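Local coordinates for protein adenosine kinase, putative (Trypanosoma brucei, PDB 3OTX) that probably catalyses the magnesium-dependent transfer of phosphate from ATP to adenosine, giving AMP in purine salvage, at residues D94-Y97 with G98-K102. The protein carries 1 engineered substitution. Numbering follows the deposited sequence.
Sequences DDRY and GKVLK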
loop_
_atom_site.group_PDB
_atom_site.type_symbol
_atom_site.label_atom_id
_atom_site.label_comp_id
_atom_site.label_asym_id
_atom_site.label_seq_id
_atom_site.Cartn_x
_atom_site.Cartn_y
_atom_site.Cartn_z
ATOM N N ASP A 94 2.455 -0.055 22.543
ATOM C CA ASP A 94 3.818 -0.390 23.024
ATOM C C ASP A 94 3.826 -1.831 23.533
ATOM O O ASP A 94 4.145 -2.127 24.700
ATOM C CB ASP A 94 4.267 0.599 24.107
ATOM C CG ASP A 94 5.752 0.501 24.418
ATOM O OD1 ASP A 94 6.546 0.170 23.511
ATOM O OD2 ASP A 94 6.128 0.750 25.585
ATOM N N ASP A 95 3.421 -2.725 22.646
ATOM C CA ASP A 95 3.402 -4.140 22.903
ATOM C C ASP A 95 4.415 -4.868 22.028
ATOM O O ASP A 95 5.197 -4.230 21.296
ATOM C CB ASP A 95 1.984 -4.688 22.759
ATOM C CG ASP A 95 1.380 -4.465 21.374
ATOM O OD1 ASP A 95 2.092 -4.047 20.428
ATOM O OD2 ASP A 95 0.166 -4.707 21.243
ATOM N N ARG A 96 4.467 -6.197 22.150
ATOM C CA ARG A 96 5.483 -6.954 21.427
ATOM C C ARG A 96 5.395 -6.702 19.928
ATOM O O ARG A 96 6.415 -6.386 19.290
ATOM C CB ARG A 96 5.387 -8.441 21.780
ATOM C CG ARG A 96 6.296 -9.346 20.960
ATOM C CD ARG A 96 7.769 -9.147 21.231
ATOM N NE ARG A 96 8.588 -9.832 20.234
ATOM C CZ ARG A 96 9.915 -9.796 20.206
ATOM N NH1 ARG A 96 10.574 -9.124 21.130
ATOM N NH2 ARG A 96 10.581 -10.438 19.253
ATOM N N TYR A 97 4.185 -6.777 19.358
ATOM C CA TYR A 97 4.027 -6.542 17.908
ATOM C C TYR A 97 4.430 -5.124 17.511
ATOM O O TYR A 97 5.142 -4.940 16.515
ATOM C CB TYR A 97 2.572 -6.770 17.450
ATOM C CG TYR A 97 2.126 -8.197 17.360
ATOM C CD1 TYR A 97 2.919 -9.229 17.851
ATOM C CD2 TYR A 97 0.870 -8.511 16.854
ATOM C CE1 TYR A 97 2.462 -10.580 17.823
ATOM C CE2 TYR A 97 0.417 -9.833 16.802
ATOM C CZ TYR A 97 1.213 -10.847 17.281
ATOM O OH TYR A 97 0.762 -12.132 17.209
ATOM N N GLY A 98 3.996 -4.132 18.297
ATOM C CA GLY A 98 4.313 -2.724 18.019
ATOM C C GLY A 98 5.816 -2.478 18.056
ATOM O O GLY A 98 6.346 -1.808 17.161
ATOM N N LYS A 99 6.479 -3.038 19.071
ATOM C CA LYS A 99 7.926 -2.837 19.196
ATOM C C LYS A 99 8.645 -3.434 17.990
ATOM O O LYS A 99 9.596 -2.841 17.471
ATOM C CB LYS A 99 8.467 -3.439 20.467
ATOM C CG LYS A 99 8.032 -2.704 21.739
ATOM C CD LYS A 99 8.434 -3.569 22.984
ATOM C CE LYS A 99 7.848 -3.001 24.283
ATOM N NZ LYS A 99 8.406 -1.655 24.617
ATOM N N VAL A 100 8.213 -4.619 17.567
ATOM C CA VAL A 100 8.811 -5.276 16.384
ATOM C C VAL A 100 8.568 -4.513 15.088
ATOM O O VAL A 100 9.500 -4.365 14.287
ATOM C CB VAL A 100 8.344 -6.758 16.251
ATOM C CG1 VAL A 100 8.688 -7.306 14.865
ATOM C CG2 VAL A 100 8.973 -7.602 17.368
ATOM N N LEU A 101 7.364 -3.991 14.880
ATOM C CA LEU A 101 7.070 -3.233 13.669
ATOM C C LEU A 101 7.936 -1.988 13.644
ATOM O O LEU A 101 8.536 -1.627 12.606
ATOM C CB LEU A 101 5.598 -2.830 13.622
ATOM C CG LEU A 101 4.588 -3.973 13.452
ATOM C CD1 LEU A 101 3.193 -3.471 13.767
ATOM C CD2 LEU A 101 4.633 -4.466 12.010
ATOM N N LYS A 102 8.007 -1.315 14.773
ATOM C CA LYS A 102 8.841 -0.088 14.826
ATOM C C LYS A 102 10.321 -0.399 14.621
ATOM O O LYS A 102 11.030 0.329 13.904
ATOM C CB LYS A 102 8.595 0.618 16.159
ATOM C CG LYS A 102 9.358 1.926 16.369
ATOM C CD LYS A 102 8.692 2.700 17.518
ATOM C CE LYS A 102 9.031 4.178 17.403
ATOM N NZ LYS A 102 10.419 4.481 17.881
#
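Asp95 caps the start of helix 96-108: its OD1 takes the N-H of Gly98 at 2.9 Å, nearly in line with the CG-OD1 bond. The first torsion (chi1 59°) sets CG between the backbone N and the carbonyl carbon, which lets OD1 reach forward to the N-H of Gly98 at the open end of the first turn. The same oxygen is hydrogen-bonded to Ser122 OG, so OD1 is gripped by two partners, Gly98 N and Ser122 OG, and the negative charge of the carboxylate would suit the positive end of the helix dipole.

Backbone bonds then carry the helix forward. Lys99 N reaches Asp95 O at 2.8 Å, Val100 N reaches Arg96 O at 3.1 Å and Leu101 N reaches Tyr97 O at 2.9 Å.

Charge pairing lies at the surface. The nearly extended Lys99 chain runs back past the carbonyl of Asp95, its CG 3.2 Å from Asp95 O, and bends at its last torsion (chi4 -65°) to bring NZ within 2.8 Å of Asp94 OD1. Lys99 NZ approaches Asp94 OD1 from above the carboxylate plane, 39° out of it.

Van der Waals packing is slighter: the Val100 CG2 methyl lies over one flat face of the Arg96 guanidinium, toward its rim and 3.7 Å from Arg96 NE.

The side chain of Leu101 is about 8 Å from the bound bis(adenosine)-5'-pentaphosphate. The helix belongs to the beta-alpha-beta unit formed with strands 91-92 and 111-116, at one margin of the large sheet of this ribokinase-type fold. Tyr97 leans on Tyr61 of strand 60-63 and on Ala124 of strand 122-130, while Val100 and Leu101 rest on Pro63, joining the helix to the smaller sheet.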